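Local structure of hydrolase (Thermus thermophilus, 1UFO) at residues V3-L8 with S14-I19; A189-T194 with R209-G214. The protein is of uncharacterised function but belongs to the alpha/beta hydrolase fold enzymes and probably acts as a serine hydrolase. All coordinates share one frame; numbering follows the deposited sequence.

How the contacts relate
From the N terminus the chain first runs out and back through contact 1, where 3-8 and 14-19 pair side by side and close the tight turn of the hairpin between strands 3-10 and 13-20. Most of the sheet is built before contact 2, in which helix 188-198 packs through 189-194 on segment 209-214 of the last strand and brackets the longer connection 195-208. The two contacts follow in series, neither enclosing nor crossing the other. Both reach one mixed eight-stranded sheet but sit at its opposite borders, 3-10 and 207-212 being the outermost strands within the chain. Their centres are 31 Å apart and their nearest atoms about 19 Å, on opposite sides of the chain's centre.

Contact 1: V3-L8 with S14-I19; sequences VRTERL and SVLARI
One face of the Arg18 guanidinium carries Val3 CG1, 3.4 Å above the plane and shifted toward the rim, while Thr5 OG1 and water 1 lie at its edge. The same methyl packs tightly on the arginine's stem, Val3 CG1 to Arg18 CG being 3.2 Å. A bend at chi2 (95°) turns the outer part of Arg18 across Val3, and its NH2 goes on to a salt bridge with Glu49. With an alanine here, Val3 would probably lose part of its cover and Glu49 its charged mate. The Arg7 guanidinium is met at the edge instead: Arg7 NH1 donates to Ser14 OG over 2.7 Å, the oxygen only 7° out of plane, with a weak second bond from NE. Bends at chi2 and chi3 fold Arg7 back onto Ser14, while its NH2 forms a salt bridge with Glu64. Between the arginines, Leu16 CD1 touches Thr5 CG2 at 3.6 Å. On the sheet face that carries Arg4, Glu6 and Leu8, Ile19 CD1 lies against Glu6 CG (3.6 Å), and Leu8 CD1 meets Ala17 CB at 3.8 Å. Paired backbone bonds join Arg4 with Ile19, Glu6 with Ala17 and Leu8 with Val15; that from Ala17 N to Glu6 O spans 2.7 Å. This is the antiparallel N-terminal hairpin that starts the alpha/beta hydrolase sheet, strand 13-20 pairing on its far side with strand 52-56.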
ATOM      1  N   VAL A   3       6.098  -9.387  24.738  1.00 18.86           N
ATOM      2  CA  VAL A   3       7.218  -9.390  23.777  1.00 18.80           C
ATOM      3  C   VAL A   3       8.476  -9.183  24.566  1.00 18.95           C
ATOM      4  O   VAL A   3       8.539  -8.324  25.469  1.00 20.85           O
ATOM      5  CB  VAL A   3       7.121  -8.199  22.771  1.00 17.53           C
ATOM      6  CG1 VAL A   3       8.299  -8.252  21.809  1.00 18.03           C
ATOM      7  CG2 VAL A   3       5.852  -8.279  22.037  1.00 19.14           C
ATOM      8  N   ARG A   4       9.531  -9.919  24.255  1.00 18.79           N
ATOM      9  CA  ARG A   4      10.746  -9.702  24.987  1.00 20.91           C
ATOM     10  C   ARG A   4      11.890  -9.611  24.006  1.00 20.28           C
ATOM     11  O   ARG A   4      11.831 -10.194  22.949  1.00 20.03           O
ATOM     12  CB  ARG A   4      11.018 -10.822  25.960  1.00 24.24           C
ATOM     13  CG  ARG A   4      11.254 -12.122  25.273  1.00 26.86           C
ATOM     14  CD  ARG A   4      11.140 -13.246  26.268  1.00 30.09           C
ATOM     15  NE  ARG A   4      11.902 -13.020  27.494  1.00 32.38           N
ATOM     16  CZ  ARG A   4      13.225 -12.907  27.558  1.00 33.78           C
ATOM     17  NH1 ARG A   4      13.846 -12.707  28.720  1.00 34.77           N
ATOM     18  NH2 ARG A   4      13.933 -12.988  26.445  1.00 36.11           N
ATOM     19  N   THR A   5      12.922  -8.898  24.388  1.00 19.92           N
ATOM     20  CA  THR A   5      14.056  -8.723  23.552  1.00 20.55           C
ATOM     21  C   THR A   5      15.186  -9.568  24.015  1.00 22.24           C
ATOM     22  O   THR A   5      15.461  -9.618  25.217  1.00 22.37           O
ATOM     23  CB  THR A   5      14.480  -7.252  23.580  1.00 21.96           C
ATOM     24  OG1 THR A   5      13.388  -6.491  23.067  1.00 24.02           O
ATOM     25  CG2 THR A   5      15.760  -6.995  22.705  1.00 23.41           C
ATOM     26  N   GLU A   6      15.830 -10.265  23.095  1.00 19.62           N
ATOM     27  CA  GLU A   6      16.994 -11.022  23.459  1.00 22.45           C
ATOM     28  C   GLU A   6      17.993 -11.116  22.342  1.00 21.35           C
ATOM     29  O   GLU A   6      17.693 -10.744  21.188  1.00 19.21           O
ATOM     30  CB  GLU A   6      16.658 -12.432  23.940  1.00 25.26           C
ATOM     31  CG  GLU A   6      15.613 -13.200  23.248  1.00 28.81           C
ATOM     32  CD  GLU A   6      15.297 -14.482  24.046  1.00 29.33           C
ATOM     33  OE1 GLU A   6      14.333 -14.529  24.864  1.00 32.02           O
ATOM     34  OE2 GLU A   6      16.042 -15.435  23.880  1.00 28.95           O
ATOM     35  N   ARG A   7      19.198 -11.543  22.704  1.00 21.67           N
ATOM     36  CA  ARG A   7      20.268 -11.750  21.727  1.00 20.52           C
ATOM     37  C   ARG A   7      20.423 -13.244  21.524  1.00 20.94           C
ATOM     38  O   ARG A   7      20.584 -13.991  22.512  1.00 21.14           O
ATOM     39  CB  ARG A   7      21.613 -11.160  22.207  1.00 22.87           C
ATOM     40  CG  ARG A   7      21.586  -9.647  22.590  1.00 25.34           C
ATOM     41  CD  ARG A   7      21.509  -8.667  21.335  1.00 29.92           C
ATOM     42  NE  ARG A   7      22.733  -8.808  20.617  1.00 30.52           N
ATOM     43  CZ  ARG A   7      23.707  -7.914  20.592  1.00 28.26           C
ATOM     44  NH1 ARG A   7      24.786  -8.226  19.916  1.00 30.12           N
ATOM     45  NH2 ARG A   7      23.563  -6.702  21.151  1.00 28.45           N
ATOM     46  N   LEU A   8      20.341 -13.696  20.272  1.00 16.48           N
ATOM     47  CA  LEU A   8      20.482 -15.114  19.941  1.00 18.64           C
ATOM     48  C   LEU A   8      21.729 -15.247  19.117  1.00 18.88           C
ATOM     49  O   LEU A   8      22.302 -14.235  18.684  1.00 19.75           O
ATOM     50  CB  LEU A   8      19.337 -15.546  19.054  1.00 18.13           C
ATOM     51  CG  LEU A   8      17.975 -15.280  19.629  1.00 17.85           C
ATOM     52  CD1 LEU A   8      16.931 -15.713  18.631  1.00 17.27           C
ATOM     53  CD2 LEU A   8      17.817 -16.113  20.936  1.00 20.75           C
ATOM     54  N   SER A  14      25.590 -12.695  16.059  1.00 17.31           N
ATOM     55  CA  SER A  14      24.816 -12.178  17.192  1.00 17.08           C
ATOM     56  C   SER A  14      23.569 -11.501  16.621  1.00 16.25           C
ATOM     57  O   SER A  14      23.680 -10.466  15.925  1.00 19.36           O
ATOM     58  CB  SER A  14      25.609 -11.154  18.003  1.00 20.14           C
ATOM     59  OG  SER A  14      24.853 -10.831  19.163  1.00 24.45           O
ATOM     60  N   VAL A  15      22.415 -12.107  16.882  1.00 13.22           N
ATOM     61  CA  VAL A  15      21.195 -11.556  16.284  1.00 12.63           C
ATOM     62  C   VAL A  15      20.247 -10.963  17.334  1.00 13.20           C
ATOM     63  O   VAL A  15      19.875 -11.660  18.282  1.00 14.89           O
ATOM     64  CB  VAL A  15      20.490 -12.700  15.523  1.00 12.17           C
ATOM     65  CG1 VAL A  15      19.291 -12.185  14.787  1.00 14.44           C
ATOM     66  CG2 VAL A  15      21.440 -13.272  14.477  1.00 13.45           C
ATOM     67  N   LEU A  16      19.874  -9.676  17.190  1.00  9.92           N
ATOM     68  CA  LEU A  16      18.878  -9.077  18.076  1.00 10.88           C
ATOM     69  C   LEU A  16      17.511  -9.668  17.718  1.00 10.87           C
ATOM     70  O   LEU A  16      17.090  -9.740  16.539  1.00 10.71           O
ATOM     71  CB  LEU A  16      18.891  -7.565  17.903  1.00 12.79           C
ATOM     72  CG  LEU A  16      17.861  -6.803  18.705  1.00 14.12           C
ATOM     73  CD1 LEU A  16      18.233  -6.936  20.115  1.00 16.12           C
ATOM     74  CD2 LEU A  16      17.885  -5.261  18.317  1.00 14.84           C
ATOM     75  N   ALA A  17      16.788 -10.095  18.716  1.00 11.15           N
ATOM     76  CA  ALA A  17      15.477 -10.670  18.471  1.00 12.16           C
ATOM     77  C   ALA A  17      14.373 -10.051  19.302  1.00 13.16           C
ATOM     78  O   ALA A  17      14.568  -9.801  20.513  1.00 14.42           O
ATOM     79  CB  ALA A  17      15.477 -12.187  18.735  1.00 13.74           C
ATOM     80  N   ARG A  18      13.247  -9.754  18.687  1.00 12.71           N
ATOM     81  CA  ARG A  18      12.094  -9.258  19.446  1.00 13.23           C
ATOM     82  C   ARG A  18      11.101 -10.378  19.313  1.00 12.64           C
ATOM     83  O   ARG A  18      10.517 -10.658  18.258  1.00 11.27           O
ATOM     84  CB  ARG A  18      11.562  -7.968  18.816  1.00 16.57           C
ATOM     85  CG  ARG A  18      10.541  -7.303  19.666  1.00 23.98           C
ATOM     86  CD  ARG A  18      11.160  -6.177  20.600  1.00 27.67           C
ATOM     87  NE  ARG A  18      10.045  -5.411  21.181  1.00 33.31           N
ATOM     88  CZ  ARG A  18       9.079  -4.878  20.423  1.00 34.98           C
ATOM     89  NH1 ARG A  18       9.147  -5.024  19.082  1.00 35.47           N
ATOM     90  NH2 ARG A  18       7.991  -4.299  20.987  1.00 34.81           N
ATOM     91  N   ILE A  19      10.905 -11.071  20.439  1.00 12.03           N
ATOM     92  CA  ILE A  19      10.131 -12.305  20.426  1.00 12.68           C
ATOM     93  C   ILE A  19       8.771 -12.241  21.101  1.00 12.65           C
ATOM     94  O   ILE A  19       8.693 -12.067  22.331  1.00 14.87           O
ATOM     95  CB  ILE A  19      10.976 -13.439  21.081  1.00 13.35           C
ATOM     96  CG1 ILE A  19      12.345 -13.522  20.378  1.00 12.43           C
ATOM     97  CG2 ILE A  19      10.161 -14.756  21.070  1.00 13.42           C
ATOM     98  CD1 ILE A  19      13.335 -14.734  20.918  1.00 13.43           C
TER
HETATM   99  O   HOH W   1      11.027  -6.334  23.641  1.00 40.14           O
HETATM  100  O   HOH W   2      24.633 -13.111  20.622  1.00 47.72           O

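Contact 2: A189-T194 with R209-G214; sequences ARMEKT and RFVEEG
Arg190 O is gripped twice by Thr194, from opposite faces of the carbonyl plane: Thr194 N donates over 3.0 Å, and Thr194 OG1 over 2.9 Å. The hydroxyl is also bonded to Ser138 OG and Gly139 N, so this turn of the helix is tied to a neighbouring loop. From the same turn Met191, a selenomethionine, reaches the strand. Its CG stands anti to the backbone N (chi1 -180°), and bends at chi2 (-85°) and chi3 (-90°) bring the terminal methyl against two residues of one strand face. CE lies 3.8 Å from Val211 CG2 and 4.1 Å from Arg209 CB, with SE 4.2 Å from that same CB. Through Met191 the helix of a beta-alpha-beta unit (strand 175-180, helix 188-198, strand 207-212) rests on its sheet, and Met191 also packs on His177 and His179. Nearby, not touching it, lies a probable Ser113-His217-Asp183 triad. Arg209 and Met191 cross at about a right angle and meet at Arg209 CB; the arginine's NH1 makes a salt bridge with Glu213 of the second subunit. Residues 209-212 pair antiparallel with a strand of that subunit, so the sheet continues through the dimer interface.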
ATOM      1  N   ALA A 189      12.178   7.289  -9.055  1.00 12.34           N
ATOM      2  CA  ALA A 189      12.323   6.641 -10.342  1.00 13.72           C
ATOM      3  C   ALA A 189      13.165   5.349 -10.303  1.00 13.01           C
ATOM      4  O   ALA A 189      12.935   4.486 -11.142  1.00 14.32           O
ATOM      5  CB  ALA A 189      12.944   7.652 -11.348  1.00 14.90           C
ATOM      6  N   ARG A 190      14.093   5.247  -9.358  1.00 13.29           N
ATOM      7  CA  ARG A 190      14.921   4.000  -9.247  1.00 13.74           C
ATOM      8  C   ARG A 190      14.014   2.848  -8.776  1.00 13.17           C
ATOM      9  O   ARG A 190      14.200   1.673  -9.149  1.00 12.88           O
ATOM     10  CB  ARG A 190      16.078   4.172  -8.243  1.00 17.15           C
ATOM     11  CG  ARG A 190      17.057   5.267  -8.743  1.00 20.87           C
ATOM     12  CD  ARG A 190      17.573   4.944 -10.098  1.00 25.46           C
ATOM     13  NE  ARG A 190      18.745   4.147  -9.953  1.00 29.83           N
ATOM     14  CZ  ARG A 190      19.516   3.769 -10.944  1.00 29.20           C
ATOM     15  NH1 ARG A 190      20.548   3.012 -10.651  1.00 30.54           N
ATOM     16  NH2 ARG A 190      19.295   4.182 -12.183  1.00 30.91           N
HETATM   17  N   MSE A 191      13.093   3.128  -7.854  1.00 11.08           N
HETATM   18  CA  MSE A 191      12.174   2.112  -7.406  1.00  9.31           C
HETATM   19  C   MSE A 191      11.254   1.736  -8.551  1.00 10.69           C
HETATM   20  O   MSE A 191      10.998   0.595  -8.806  1.00 10.73           O
HETATM   21  CB  MSE A 191      11.357   2.638  -6.226  1.00 10.62           C
HETATM   22  CG  MSE A 191      10.331   1.573  -5.678  1.00 10.57           C
HETATM   23 SE   MSE A 191       8.645   1.532  -6.635  1.00 15.47          SE
HETATM   24  CE  MSE A 191       8.019   2.783  -5.471  1.00  7.69           C
ATOM     25  N   GLU A 192      10.819   2.728  -9.336  1.00 10.46           N
ATOM     26  CA  GLU A 192       9.917   2.383 -10.452  1.00 12.98           C
ATOM     27  C   GLU A 192      10.682   1.516 -11.540  1.00 11.49           C
ATOM     28  O   GLU A 192      10.095   0.570 -12.105  1.00 14.98           O
ATOM     29  CB  GLU A 192       9.397   3.721 -11.055  1.00 12.11           C
ATOM     30  CG  GLU A 192       8.344   4.356 -10.133  1.00 20.47           C
ATOM     31  CD  GLU A 192       7.943   5.849 -10.495  1.00 23.02           C
ATOM     32  OE1 GLU A 192       8.807   6.690 -10.937  1.00 29.94           O
ATOM     33  OE2 GLU A 192       6.764   6.224 -10.303  1.00 26.36           O
ATOM     34  N   LYS A 193      11.950   1.854 -11.742  1.00 13.30           N
ATOM     35  CA  LYS A 193      12.806   1.136 -12.709  1.00 13.56           C
ATOM     36  C   LYS A 193      12.970  -0.296 -12.205  1.00 13.05           C
ATOM     37  O   LYS A 193      13.010  -1.259 -12.990  1.00 14.33           O
ATOM     38  CB  LYS A 193      14.158   1.789 -12.776  1.00 15.60           C
ATOM     39  CG  LYS A 193      15.183   1.187 -13.714  1.00 17.99           C
ATOM     40  CD  LYS A 193      16.443   1.930 -13.403  1.00 20.22           C
ATOM     41  CE  LYS A 193      17.678   1.211 -13.761  1.00 21.77           C
ATOM     42  NZ  LYS A 193      17.832   1.304 -15.237  1.00 25.13           N
ATOM     43  N   THR A 194      13.038  -0.433 -10.871  1.00 11.91           N
ATOM     44  CA  THR A 194      13.136  -1.814 -10.349  1.00 11.64           C
ATOM     45  C   THR A 194      11.889  -2.652 -10.703  1.00 11.30           C
ATOM     46  O   THR A 194      11.939  -3.796 -11.199  1.00 11.62           O
ATOM     47  CB  THR A 194      13.281  -1.740  -8.804  1.00  8.80           C
ATOM     48  OG1 THR A 194      14.508  -1.111  -8.506  1.00 11.29           O
ATOM     49  CG2 THR A 194      13.298  -3.126  -8.143  1.00  9.61           C
ATOM     50  N   ARG A 209       3.554  -1.835  -5.073  1.00  6.97           N
ATOM     51  CA  ARG A 209       4.243  -0.637  -4.550  1.00  8.42           C
ATOM     52  C   ARG A 209       3.329   0.179  -3.672  1.00  7.64           C
ATOM     53  O   ARG A 209       2.089   0.192  -3.826  1.00  9.81           O
ATOM     54  CB  ARG A 209       4.782   0.266  -5.705  1.00 11.09           C
ATOM     55  CG  ARG A 209       3.749   0.861  -6.627  1.00 19.33           C
ATOM     56  CD  ARG A 209       4.444   1.547  -7.910  1.00 22.92           C
ATOM     57  NE  ARG A 209       4.189   0.806  -9.123  1.00 28.69           N
ATOM     58  CZ  ARG A 209       3.419   1.187 -10.160  1.00 32.89           C
ATOM     59  NH1 ARG A 209       3.300   0.370 -11.220  1.00 34.29           N
ATOM     60  NH2 ARG A 209       2.785   2.362 -10.184  1.00 35.33           N
ATOM     61  N   PHE A 210       3.909   0.861  -2.688  1.00  6.52           N
ATOM     62  CA  PHE A 210       3.166   1.749  -1.817  1.00  5.62           C
ATOM     63  C   PHE A 210       4.015   3.005  -1.781  1.00  6.73           C
ATOM     64  O   PHE A 210       5.215   2.941  -1.466  1.00  8.60           O
ATOM     65  CB  PHE A 210       3.047   1.205  -0.372  1.00  6.64           C
ATOM     66  CG  PHE A 210       2.496   2.223   0.573  1.00  8.83           C
ATOM     67  CD1 PHE A 210       1.122   2.513   0.545  1.00  8.32           C
ATOM     68  CD2 PHE A 210       3.353   2.913   1.455  1.00  8.38           C
ATOM     69  CE1 PHE A 210       0.536   3.506   1.398  1.00  9.15           C
ATOM     70  CE2 PHE A 210       2.767   3.911   2.292  1.00  9.59           C
ATOM     71  CZ  PHE A 210       1.368   4.190   2.246  1.00  8.83           C
ATOM     72  N   VAL A 211       3.398   4.139  -2.166  1.00  6.30           N
ATOM     73  CA  VAL A 211       4.125   5.392  -2.149  1.00  8.70           C
ATOM     74  C   VAL A 211       3.388   6.389  -1.271  1.00  7.31           C
ATOM     75  O   VAL A 211       2.170   6.638  -1.454  1.00  9.70           O
ATOM     76  CB  VAL A 211       4.300   5.991  -3.588  1.00  8.44           C
ATOM     77  CG1 VAL A 211       5.128   7.327  -3.500  1.00  9.41           C
ATOM     78  CG2 VAL A 211       5.070   5.004  -4.492  1.00  9.72           C
ATOM     79  N   GLU A 212       4.092   6.929  -0.289  1.00  6.31           N
ATOM     80  CA  GLU A 212       3.542   7.937   0.641  1.00  8.73           C
ATOM     81  C   GLU A 212       3.951   9.306   0.047  1.00  8.38           C
ATOM     82  O   GLU A 212       5.148   9.630  -0.080  1.00  9.06           O
ATOM     83  CB  GLU A 212       4.148   7.705   2.000  1.00  8.06           C
ATOM     84  CG  GLU A 212       3.659   8.670   3.075  1.00 10.88           C
ATOM     85  CD  GLU A 212       4.129   8.254   4.451  1.00 11.02           C
ATOM     86  OE1 GLU A 212       4.199   9.126   5.323  1.00 16.20           O
ATOM     87  OE2 GLU A 212       4.481   7.091   4.615  1.00 14.03           O
ATOM     88  N   GLU A 213       2.944  10.118  -0.278  1.00 10.19           N
ATOM     89  CA  GLU A 213       3.233  11.398  -0.937  1.00 11.27           C
ATOM     90  C   GLU A 213       3.849  12.341   0.096  1.00 10.84           C
ATOM     91  O   GLU A 213       3.283  12.524   1.197  1.00 11.65           O
ATOM     92  CB  GLU A 213       1.922  11.959  -1.440  1.00 12.09           C
ATOM     93  CG  GLU A 213       2.142  12.867  -2.595  1.00 16.92           C
ATOM     94  CD  GLU A 213       2.654  12.165  -3.861  1.00 18.43           C
ATOM     95  OE1 GLU A 213       2.542  10.905  -4.102  1.00 16.84           O
ATOM     96  OE2 GLU A 213       3.115  12.944  -4.716  1.00 19.83           O
ATOM     97  N   GLY A 214       4.991  12.920  -0.275  1.00 12.29           N
ATOM     98  CA  GLY A 214       5.645  13.858   0.619  1.00 12.82           C
ATOM     99  C   GLY A 214       6.711  13.282   1.513  1.00 14.60           C
ATOM    100  O   GLY A 214       7.537  14.023   2.035  1.00 16.67           O
TER